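PDB 3PSQ: sortase B, which takes part in pilus assembly in Streptococcus pyogenes as a class B sortase, probably acting as a thiol-dependent transpeptidase. Local coordinates for residues Ile133-Ile139 with Ile200-Glu206; Lys21-Phe26 with Met37-Thr41; Ser90-His96 with Phe184-Cys190. One frame throughout, in Å; residues are numbered along the deposited sequence.

Contact 1: Ile133-Ile139 with Ile200-Glu206. With ZN (zinc ion), chain M.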
loop_
_atom_site.group_PDB
_atom_site.type_symbol
_atom_site.label_atom_id
_atom_site.label_comp_id
_atom_site.label_asym_id
_atom_site.label_seq_id
_atom_site.Cartn_x
_atom_site.Cartn_y
_atom_site.Cartn_z
ATOM N N ILE A 133 8.711 -6.423 -3.569
ATOM C CA ILE A 133 8.446 -6.332 -2.159
ATOM C C ILE A 133 8.080 -7.708 -1.682
ATOM O O ILE A 133 7.237 -8.341 -2.294
ATOM C CB ILE A 133 7.269 -5.342 -1.888
ATOM C CG1 ILE A 133 7.661 -3.922 -2.283
ATOM C CG2 ILE A 133 6.858 -5.378 -0.463
ATOM C CD1 ILE A 133 7.427 -3.575 -3.748
ATOM N N ASN A 134 8.705 -8.167 -0.595
ATOM C CA ASN A 134 8.411 -9.478 -0.016
ATOM C C ASN A 134 7.350 -9.358 1.113
ATOM O O ASN A 134 7.623 -8.759 2.157
ATOM C CB ASN A 134 9.704 -10.099 0.581
ATOM C CG ASN A 134 10.831 -10.243 -0.442
ATOM O OD1 ASN A 134 10.673 -10.926 -1.457
ATOM N ND2 ASN A 134 11.971 -9.608 -0.176
ATOM N N ILE A 135 6.173 -9.942 0.924
ATOM C CA ILE A 135 5.082 -9.809 1.892
ATOM C C ILE A 135 5.351 -10.615 3.159
ATOM O O ILE A 135 5.721 -11.791 3.078
ATOM C CB ILE A 135 3.715 -10.271 1.265
ATOM C CG1 ILE A 135 3.423 -9.489 -0.028
ATOM C CG2 ILE A 135 2.575 -10.199 2.304
ATOM C CD1 ILE A 135 2.246 -10.020 -0.839
ATOM N N PHE A 136 5.165 -10.025 4.335
ATOM C CA PHE A 136 5.354 -10.814 5.551
ATOM C C PHE A 136 4.196 -10.762 6.536
ATOM O O PHE A 136 4.194 -11.525 7.475
ATOM C CB PHE A 136 6.671 -10.471 6.269
ATOM C CG PHE A 136 6.734 -9.071 6.808
ATOM C CD1 PHE A 136 6.266 -8.782 8.078
ATOM C CD2 PHE A 136 7.270 -8.049 6.045
ATOM C CE1 PHE A 136 6.315 -7.478 8.578
ATOM C CE2 PHE A 136 7.337 -6.738 6.537
ATOM C CZ PHE A 136 6.869 -6.456 7.796
ATOM N N ALA A 137 3.209 -9.886 6.339
ATOM C CA ALA A 137 2.078 -9.825 7.277
ATOM C C ALA A 137 0.784 -9.345 6.639
ATOM O O ALA A 137 0.792 -8.489 5.755
ATOM C CB ALA A 137 2.420 -8.939 8.476
ATOM N N CYS A 138 -0.323 -9.910 7.115
ATOM C CA CYS A 138 -1.653 -9.372 6.884
ATOM C C CYS A 138 -2.212 -8.945 8.224
ATOM O O CYS A 138 -2.336 -9.766 9.137
ATOM C CB CYS A 138 -2.548 -10.462 6.310
ATOM S SG CYS A 138 -4.172 -9.871 5.824
ATOM N N ILE A 139 -2.574 -7.675 8.346
ATOM C CA ILE A 139 -2.929 -7.069 9.648
ATOM C C ILE A 139 -4.408 -6.666 9.736
ATOM O O ILE A 139 -4.986 -6.145 8.767
ATOM C CB ILE A 139 -2.047 -5.810 9.860
ATOM C CG1 ILE A 139 -0.561 -6.196 9.929
ATOM C CG2 ILE A 139 -2.509 -4.951 11.045
ATOM C CD1 ILE A 139 0.386 -5.110 9.458
ATOM N N ILE A 200 -4.314 -4.144 6.543
ATOM C CA ILE A 200 -3.014 -3.774 5.994
ATOM C C ILE A 200 -2.285 -5.043 5.545
ATOM O O ILE A 200 -2.197 -6.004 6.315
ATOM C CB ILE A 200 -2.123 -3.049 7.048
ATOM C CG1 ILE A 200 -2.841 -1.814 7.607
ATOM C CG2 ILE A 200 -0.775 -2.690 6.451
ATOM C CD1 ILE A 200 -2.089 -1.053 8.691
ATOM N N VAL A 201 -1.797 -5.037 4.305
ATOM C CA VAL A 201 -0.842 -6.006 3.805
ATOM C C VAL A 201 0.516 -5.307 3.697
ATOM O O VAL A 201 0.683 -4.299 2.974
ATOM C CB VAL A 201 -1.229 -6.553 2.429
ATOM C CG1 VAL A 201 -0.100 -7.434 1.855
ATOM C CG2 VAL A 201 -2.536 -7.365 2.509
ATOM N N ILE A 202 1.480 -5.812 4.459
ATOM C CA ILE A 202 2.808 -5.193 4.508
ATOM C C ILE A 202 3.914 -6.124 3.989
ATOM O O ILE A 202 3.899 -7.333 4.240
ATOM C CB ILE A 202 3.125 -4.667 5.925
ATOM C CG1 ILE A 202 4.539 -4.112 5.989
ATOM C CG2 ILE A 202 3.011 -5.772 6.923
ATOM C CD1 ILE A 202 4.699 -3.148 7.118
ATOM N N GLY A 203 4.850 -5.562 3.230
ATOM C CA GLY A 203 6.021 -6.309 2.820
ATOM C C GLY A 203 7.344 -5.575 3.014
ATOM O O GLY A 203 7.375 -4.371 3.304
ATOM N N GLN A 204 8.447 -6.293 2.823
ATOM C CA GLN A 204 9.781 -5.670 2.861
ATOM C C GLN A 204 10.386 -5.547 1.483
ATOM O O GLN A 204 10.388 -6.513 0.734
ATOM C CB GLN A 204 10.709 -6.484 3.745
ATOM C CG GLN A 204 12.019 -5.825 4.087
ATOM C CD GLN A 204 12.782 -6.678 5.093
ATOM O OE1 GLN A 204 12.704 -6.462 6.303
ATOM N NE2 GLN A 204 13.457 -7.703 4.597
ATOM N N ILE A 205 10.883 -4.369 1.137
ATOM C CA ILE A 205 11.523 -4.189 -0.168
ATOM C C ILE A 205 12.719 -5.175 -0.374
ATOM O O ILE A 205 13.633 -5.272 0.455
ATOM C CB ILE A 205 12.005 -2.756 -0.369
ATOM C CG1 ILE A 205 10.850 -1.758 -0.193
ATOM C CG2 ILE A 205 12.621 -2.595 -1.738
ATOM C CD1 ILE A 205 11.308 -0.309 -0.292
ATOM N N GLU A 206 12.672 -5.927 -1.467
ATOM C CA GLU A 206 13.686 -6.911 -1.793
ATOM C C GLU A 206 15.076 -6.340 -1.589
ATOM O O GLU A 206 15.536 -5.542 -2.416
ATOM C CB GLU A 206 13.511 -7.342 -3.250
ATOM C CG GLU A 206 14.574 -8.313 -3.771
ATOM C CD GLU A 206 14.512 -9.624 -3.056
ATOM O OE1 GLU A 206 13.894 -9.679 -1.950
ATOM O OE2 GLU A 206 15.079 -10.619 -3.601
HETATM ZN ZN ZN M . 14.914 -11.987 -2.096
HETATM O O HOH W 1 13.472 -8.374 1.878
HETATM O O HOH W 2 13.079 -12.534 -3.157
HETATM O O HOH W 3 17.008 -10.864 -2.106
#
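With chi1 at 65°, CG of Phe136 sits between the backbone N and the carbonyl carbon, and this brings the ring across Ile202 of the antiparallel neighbour strand. CG2 of Ile202 sits over a ring face, 4.3 Å from the Phe136 centroid, in a CH-pi contact. CG1 of Ile202 touches CZ of Phe136 at 3.8 Å. A classic beta bulge lies here, since Phe136 and Ala137 both face Ile202. The Ile202 O accepts a bond from Phe136 N (3.0 Å) and a weak one from Ala137 N (3.4 Å). Ile202 is also covered by Phe162 and Ile166 of helix 159-167. Beyond the bulge, Gly203 lets the strands come close, with its CA 3.7 Å from Ile135 CA.

At the chain end, Asn134 ND2 gives an almost straight bond (174°) to Glu206 OE1, 2.6 Å away. The acceptor lies in the amide plane, and the carboxylate plane is turned 70° from it. OE1 and OE2 of Glu206 both bind a zinc ion, which two waters also coordinate. OE1 therefore serves metal and amide at once. Asn134 and the zinc together should limit rotation of the carboxylate, and the zinc probably draws negative charge from it.

Contact 2: Lys21-Phe26 with Met37-Thr41. With ACY (acetic acid), chain F.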
loop_
_atom_site.group_PDB
_atom_site.type_symbol
_atom_site.label_atom_id
_atom_site.label_comp_id
_atom_site.label_asym_id
_atom_site.label_seq_id
_atom_site.Cartn_x
_atom_site.Cartn_y
_atom_site.Cartn_z
ATOM N N LYS A 21 -3.534 -2.326 -18.040
ATOM C CA LYS A 21 -2.159 -2.802 -18.381
ATOM C C LYS A 21 -1.194 -1.631 -18.513
ATOM O O LYS A 21 -1.520 -0.570 -19.070
ATOM C CB LYS A 21 -2.129 -3.641 -19.666
ATOM C CG LYS A 21 -0.713 -4.054 -20.128
ATOM C CD LYS A 21 -0.731 -5.347 -20.943
ATOM C CE LYS A 21 0.637 -6.013 -20.837
ATOM N NZ LYS A 21 0.724 -7.369 -21.496
ATOM N N LYS A 22 0.016 -1.883 -18.034
ATOM C CA LYS A 22 0.972 -0.807 -17.777
ATOM C C LYS A 22 1.502 -0.209 -19.059
ATOM O O LYS A 22 1.757 0.998 -19.143
ATOM C CB LYS A 22 2.127 -1.309 -16.900
ATOM C CG LYS A 22 3.179 -0.258 -16.565
ATOM C CD LYS A 22 4.236 -0.837 -15.601
ATOM C CE LYS A 22 4.893 -2.075 -16.216
ATOM N NZ LYS A 22 6.001 -2.639 -15.397
ATOM N N GLY A 23 1.666 -1.075 -20.055
ATOM C CA GLY A 23 2.267 -0.695 -21.321
ATOM C C GLY A 23 1.399 0.266 -22.109
ATOM O O GLY A 23 1.912 1.124 -22.827
ATOM N N VAL A 24 0.083 0.124 -21.987
ATOM C CA VAL A 24 -0.860 1.038 -22.667
ATOM C C VAL A 24 -1.071 2.376 -21.910
ATOM O O VAL A 24 -1.196 3.430 -22.556
ATOM C CB VAL A 24 -2.216 0.326 -23.015
ATOM C CG1 VAL A 24 -3.277 1.319 -23.562
ATOM C CG2 VAL A 24 -1.970 -0.808 -24.025
ATOM N N GLN A 25 -1.050 2.349 -20.569
ATOM C CA GLN A 25 -1.462 3.526 -19.790
ATOM C C GLN A 25 -0.392 4.386 -19.058
ATOM O O GLN A 25 -0.573 5.605 -18.958
ATOM C CB GLN A 25 -2.578 3.148 -18.803
ATOM C CG GLN A 25 -3.726 2.352 -19.375
ATOM C CD GLN A 25 -4.679 1.850 -18.287
ATOM O OE1 GLN A 25 -4.549 2.215 -17.116
ATOM N NE2 GLN A 25 -5.644 1.022 -18.674
ATOM N N PHE A 26 0.688 3.778 -18.556
ATOM C CA PHE A 26 1.572 4.430 -17.567
ATOM C C PHE A 26 2.206 5.738 -18.020
ATOM O O PHE A 26 2.078 6.776 -17.359
ATOM C CB PHE A 26 2.637 3.446 -17.066
ATOM C CG PHE A 26 3.346 3.868 -15.789
ATOM C CD1 PHE A 26 2.721 4.656 -14.824
ATOM C CD2 PHE A 26 4.629 3.425 -15.534
ATOM C CE1 PHE A 26 3.376 5.001 -13.638
ATOM C CE2 PHE A 26 5.292 3.764 -14.364
ATOM C CZ PHE A 26 4.663 4.570 -13.424
ATOM N N MET A 37 2.767 8.609 -10.086
ATOM C CA MET A 37 4.190 8.415 -9.737
ATOM C C MET A 37 4.657 6.958 -9.615
ATOM O O MET A 37 5.817 6.712 -9.352
ATOM C CB MET A 37 4.594 9.207 -8.457
ATOM C CG MET A 37 3.587 9.171 -7.348
ATOM S SD MET A 37 3.270 7.555 -6.623
ATOM C CE MET A 37 4.937 7.048 -6.063
ATOM N N ALA A 38 3.762 6.003 -9.767
ATOM C CA ALA A 38 4.169 4.598 -9.735
ATOM C C ALA A 38 3.113 3.665 -10.343
ATOM O O ALA A 38 1.983 4.060 -10.573
ATOM C CB ALA A 38 4.499 4.155 -8.323
ATOM N N TRP A 39 3.502 2.413 -10.578
ATOM C CA TRP A 39 2.572 1.377 -10.979
ATOM C C TRP A 39 2.714 0.271 -9.979
ATOM O O TRP A 39 3.835 -0.088 -9.599
ATOM C CB TRP A 39 2.876 0.865 -12.398
ATOM C CG TRP A 39 1.737 0.046 -12.987
ATOM C CD1 TRP A 39 1.465 -1.273 -12.751
ATOM C CD2 TRP A 39 0.724 0.506 -13.895
ATOM N NE1 TRP A 39 0.331 -1.654 -13.449
ATOM C CE2 TRP A 39 -0.124 -0.579 -14.165
ATOM C CE3 TRP A 39 0.459 1.739 -14.511
ATOM C CZ2 TRP A 39 -1.222 -0.469 -15.015
ATOM C CZ3 TRP A 39 -0.632 1.856 -15.332
ATOM C CH2 TRP A 39 -1.460 0.758 -15.582
ATOM N N LEU A 40 1.584 -0.285 -9.554
ATOM C CA LEU A 40 1.558 -1.357 -8.569
ATOM C C LEU A 40 0.925 -2.631 -9.141
ATOM O O LEU A 40 -0.149 -2.589 -9.743
ATOM C CB LEU A 40 0.774 -0.898 -7.346
ATOM C CG LEU A 40 0.405 -1.925 -6.289
ATOM C CD1 LEU A 40 1.614 -2.326 -5.440
ATOM C CD2 LEU A 40 -0.732 -1.395 -5.374
ATOM N N THR A 41 1.581 -3.761 -8.924
ATOM C CA THR A 41 1.100 -5.053 -9.374
ATOM C C THR A 41 1.170 -6.035 -8.216
ATOM O O THR A 41 2.176 -6.113 -7.521
ATOM C CB THR A 41 1.900 -5.545 -10.596
ATOM O OG1 THR A 41 1.730 -4.605 -11.673
ATOM C CG2 THR A 41 1.376 -6.882 -11.084
HETATM C C ACY F . 5.465 -3.483 -11.749
HETATM O O ACY F . 4.710 -3.323 -12.734
HETATM O OXT ACY F . 5.100 -3.255 -10.575
HETATM C CH3 ACY F . 6.872 -3.973 -11.983
#
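The N-terminal helix, residues 22-32, packs on strand 36-41 of the sortase sheet, with Lys22 and Phe26 closing around the indole of Trp39. Lys22 lies over one face. Its CA stands 3.6 Å from the centroid of the six-membered ring of Trp39, a CH-pi contact nearly along the ring normal. Its CB follows over the middle of the indole, 3.6 Å from Trp39 CE2. CG and CD continue above the five-membered ring, CD ending 3.7 Å from Trp39 CG. The chain can run this way because chi1 of Lys22 (-180°) sets its own CG anti to the backbone N. A bend at chi3 (57°) then turns the amine off the ring. Lys22 NZ makes a salt bridge with Glu124 and a hydrogen bond of 3.0 Å to an acetate O. The acetate probably comes from the crystallisation liquor and is also held by Ser122.

Strand 36-41 is an inner strand, paired with strands 48-53 and 120-125. Met37 and Ala38 both face Ile51 in a classic beta bulge, just before Trp39 turns its side chain toward the helix. Phe26, one helical turn after Lys22, packs beside the indole. The two rings form an offset edge-to-face pair, with the edge of Trp39 toward the face of Phe26, centroids 5.7 Å apart and planes at 70°. CB of Trp39 sits over the centre of the Phe26 ring, 4.2 Å from its centroid. CD1 of Phe26 comes to 3.7 Å from Trp39 CE3. Gln25 OE1 reaches the indole edge, 3.7 Å from Trp39 CH2. The indole N-H is engaged as well: Trp39 NE1 hydrogen-bonds to Asp48, which also bonds Thr41 OG1.

Contact 3: Ser90-His96 with Phe184-Cys190. With ZN (zinc ion), chain L; ZN (zinc ion), chain R; ACY (acetic acid), chain H; EDO (1,2-ethanediol), chain E.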
loop_
_atom_site.group_PDB
_atom_site.type_symbol
_atom_site.label_atom_id
_atom_site.label_comp_id
_atom_site.label_asym_id
_atom_site.label_seq_id
_atom_site.Cartn_x
_atom_site.Cartn_y
_atom_site.Cartn_z
ATOM N N SER A 90 6.539 3.093 3.328
ATOM C CA SER A 90 5.715 3.724 2.331
ATOM C C SER A 90 4.306 3.138 2.436
ATOM O O SER A 90 4.122 1.915 2.377
ATOM C CB SER A 90 6.317 3.524 0.951
ATOM O OG SER A 90 7.614 4.117 0.893
ATOM N N LEU A 91 3.327 4.029 2.631
ATOM C CA LEU A 91 1.925 3.645 2.809
ATOM C C LEU A 91 1.122 3.987 1.548
ATOM O O LEU A 91 1.029 5.168 1.101
ATOM C CB LEU A 91 1.324 4.327 4.034
ATOM C CG LEU A 91 -0.145 3.991 4.336
ATOM C CD1 LEU A 91 -0.441 2.478 4.607
ATOM C CD2 LEU A 91 -0.624 4.873 5.458
ATOM N N ILE A 92 0.616 2.932 0.941
ATOM C CA ILE A 92 -0.300 3.056 -0.182
ATOM C C ILE A 92 -1.715 2.720 0.327
ATOM O O ILE A 92 -1.971 1.647 0.890
ATOM C CB ILE A 92 0.100 2.142 -1.361
ATOM C CG1 ILE A 92 1.490 2.549 -1.875
ATOM C CG2 ILE A 92 -0.970 2.218 -2.479
ATOM C CD1 ILE A 92 2.035 1.731 -3.052
ATOM N N TYR A 93 -2.613 3.674 0.164
ATOM C CA TYR A 93 -3.901 3.640 0.824
ATOM C C TYR A 93 -5.023 3.856 -0.201
ATOM O O TYR A 93 -4.797 4.411 -1.302
ATOM C CB TYR A 93 -3.929 4.758 1.920
ATOM C CG TYR A 93 -5.082 4.643 2.863
ATOM C CD1 TYR A 93 -5.047 3.748 3.919
ATOM C CD2 TYR A 93 -6.240 5.409 2.662
ATOM C CE1 TYR A 93 -6.133 3.593 4.779
ATOM C CE2 TYR A 93 -7.328 5.270 3.517
ATOM C CZ TYR A 93 -7.273 4.370 4.577
ATOM O OH TYR A 93 -8.359 4.237 5.438
ATOM N N ALA A 94 -6.215 3.356 0.130
ATOM C CA ALA A 94 -7.451 3.699 -0.611
ATOM C C ALA A 94 -8.535 4.031 0.389
ATOM O O ALA A 94 -8.669 3.343 1.392
ATOM C CB ALA A 94 -7.907 2.556 -1.569
ATOM N N HIS A 95 -9.261 5.124 0.150
ATOM C CA HIS A 95 -10.442 5.427 0.938
ATOM C C HIS A 95 -11.565 4.426 0.642
ATOM O O HIS A 95 -11.430 3.529 -0.201
ATOM C CB HIS A 95 -10.905 6.874 0.678
ATOM C CG HIS A 95 -10.040 7.893 1.351
ATOM N ND1 HIS A 95 -10.207 8.251 2.673
ATOM C CD2 HIS A 95 -8.991 8.619 0.891
ATOM C CE1 HIS A 95 -9.299 9.152 2.999
ATOM N NE2 HIS A 95 -8.539 9.374 1.945
ATOM N N HIS A 96 -12.674 4.568 1.353
ATOM C CA HIS A 96 -13.720 3.555 1.304
ATOM C C HIS A 96 -14.147 3.131 -0.097
ATOM O O HIS A 96 -14.185 1.928 -0.393
ATOM C CB HIS A 96 -14.938 4.020 2.132
ATOM C CG HIS A 96 -16.198 3.242 1.876
ATOM N ND1 HIS A 96 -16.462 2.036 2.488
ATOM C CD2 HIS A 96 -17.290 3.528 1.126
ATOM C CE1 HIS A 96 -17.659 1.600 2.114
ATOM N NE2 HIS A 96 -18.180 2.487 1.284
ATOM N N PHE A 184 10.045 -0.773 4.035
ATOM C CA PHE A 184 8.750 -1.452 4.073
ATOM C C PHE A 184 7.727 -0.758 3.186
ATOM O O PHE A 184 7.863 0.413 2.881
ATOM C CB PHE A 184 8.286 -1.535 5.515
ATOM C CG PHE A 184 9.256 -2.263 6.404
ATOM C CD1 PHE A 184 9.180 -3.644 6.551
ATOM C CD2 PHE A 184 10.276 -1.575 7.074
ATOM C CE1 PHE A 184 10.092 -4.324 7.354
ATOM C CE2 PHE A 184 11.178 -2.258 7.895
ATOM C CZ PHE A 184 11.076 -3.639 8.030
ATOM N N VAL A 185 6.748 -1.516 2.717
ATOM C CA VAL A 185 5.657 -0.969 1.908
ATOM C C VAL A 185 4.376 -1.647 2.350
ATOM O O VAL A 185 4.304 -2.889 2.460
ATOM C CB VAL A 185 5.828 -1.132 0.374
ATOM C CG1 VAL A 185 4.669 -0.450 -0.328
ATOM C CG2 VAL A 185 7.072 -0.497 -0.104
ATOM N N ALA A 186 3.389 -0.808 2.642
ATOM C CA ALA A 186 2.116 -1.253 3.151
ATOM C C ALA A 186 1.028 -0.833 2.157
ATOM O O ALA A 186 1.099 0.245 1.552
ATOM C CB ALA A 186 1.871 -0.630 4.516
ATOM N N LEU A 187 0.079 -1.725 1.940
ATOM C CA LEU A 187 -1.110 -1.451 1.152
ATOM C C LEU A 187 -2.297 -1.632 2.101
ATOM O O LEU A 187 -2.394 -2.636 2.805
ATOM C CB LEU A 187 -1.264 -2.434 -0.010
ATOM C CG LEU A 187 -0.049 -2.940 -0.769
ATOM C CD1 LEU A 187 -0.475 -4.179 -1.623
ATOM C CD2 LEU A 187 0.524 -1.813 -1.622
ATOM N N SER A 188 -3.220 -0.680 2.074
ATOM C CA SER A 188 -4.269 -0.631 3.079
ATOM C C SER A 188 -5.590 -0.002 2.579
ATOM O O SER A 188 -5.607 0.905 1.722
ATOM C CB SER A 188 -3.754 0.181 4.276
ATOM O OG SER A 188 -4.624 0.071 5.386
ATOM N N THR A 189 -6.689 -0.468 3.165
ATOM C CA THR A 189 -7.951 0.186 3.027
ATOM C C THR A 189 -8.851 -0.210 4.201
ATOM O O THR A 189 -8.375 -0.768 5.189
ATOM C CB THR A 189 -8.599 -0.068 1.620
ATOM O OG1 THR A 189 -9.751 0.767 1.488
ATOM C CG2 THR A 189 -8.950 -1.529 1.417
ATOM N N CYS A 190 -10.141 0.112 4.101
ATOM C CA CYS A 190 -11.096 -0.289 5.123
ATOM C C CYS A 190 -11.451 -1.781 5.063
ATOM O O CYS A 190 -11.211 -2.471 4.082
ATOM C CB CYS A 190 -12.372 0.528 4.995
ATOM S SG CYS A 190 -13.198 0.333 3.402
HETATM ZN ZN ZN L . -15.253 1.148 3.885
HETATM ZN ZN ZN R . -11.711 8.044 3.883
HETATM C C ACY H . -11.302 5.432 4.595
HETATM O O ACY H . -10.197 5.873 5.056
HETATM O OXT ACY H . -12.144 6.174 4.038
HETATM C CH3 ACY H . -11.588 3.950 4.646
HETATM C C1 EDO E . -11.926 -3.467 0.522
HETATM O O1 EDO E . -13.325 -3.636 0.745
HETATM C C2 EDO E . -11.140 -4.570 1.241
HETATM O O2 EDO E . -11.660 -4.886 2.555
HETATM O O HOH W 4 9.284 2.197 1.731
HETATM O O HOH W 5 -15.306 2.665 5.575
#
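The Tyr93 ring leans along Ser188, its CD1 3.8 Å from Ser188 CB, and meets an acetate oxygen at its edge, in plane. Tyr93 OH hydrogen-bonds to that oxygen, acetate O, at a very short 2.5 Å. CE2 of Tyr93 in turn lies over the centre of one face of the His95 ring. The other acetate oxygen, OXT, is at the His95 edge, and the ring of Phe76 also meets that of His95. The His96 ring meets Cys190 SG obliquely, with ND1 3.8 Å from the sulfur.

The strands run parallel, in register from Ser90 with Val185 to Tyr93 with Ser188. Bonds alternate between them, such as Ala186 N to Ser90 O and Ile92 N to Ala186 O. On one side of the sheet, Ile92 and Leu187 lie side by side, pointing the same way. Next to the Tyr93-Ser188 pair, Thr189 OG1 donates a bond to Ala94 O at 2.8 Å, from above the carbonyl plane.

This end of the pair carries the sortase active site, where Cys190 is the predicted thioester nucleophile and His95 the predicted proton donor or acceptor. Arg198, the predicted transition-state stabiliser, touches Tyr93 and Cys190. Cys190 SG stands between the backbone N and the carbonyl carbon (chi1 60°), where it binds a zinc ion at 2.3 Å. His96 ND1 binds the same zinc at 2.0 Å, and Asp192 and a water complete the site. A second zinc is held by His95 ND1 (1.9 Å) and by acetate OXT. His96 N also bonds to that OXT, while His95 NE2 bonds to Asn57 O. The sulfur and both ring nitrogens of His95 are thus occupied. The crystal probably captures a metal-blocked site, in which zinc would hinder attack by the thiol.

Contacts 1 and 3 are neighbours in one sheet, with centres about 11 Å apart. Strands 184-190 and 197-205 pair directly: Gly203 N is 2.8 Å from Val185 O, and Leu187 N is 2.8 Å from Val201 O, both probable hydrogen bonds. Contact 1 therefore lies next to contact 3 in the sheet. The predicted active site lies at the His95 and Cys190 end of contact 3. Arg198, two residues before Ile200, joins it from the strand of contact 1. Contact 2 is more remote, its centre about 18 Å from that of contact 3 and about 21 Å from that of contact 1. It still touches contact 3, through Leu40 CD2 and Leu187 CD2 at 4.0 Å.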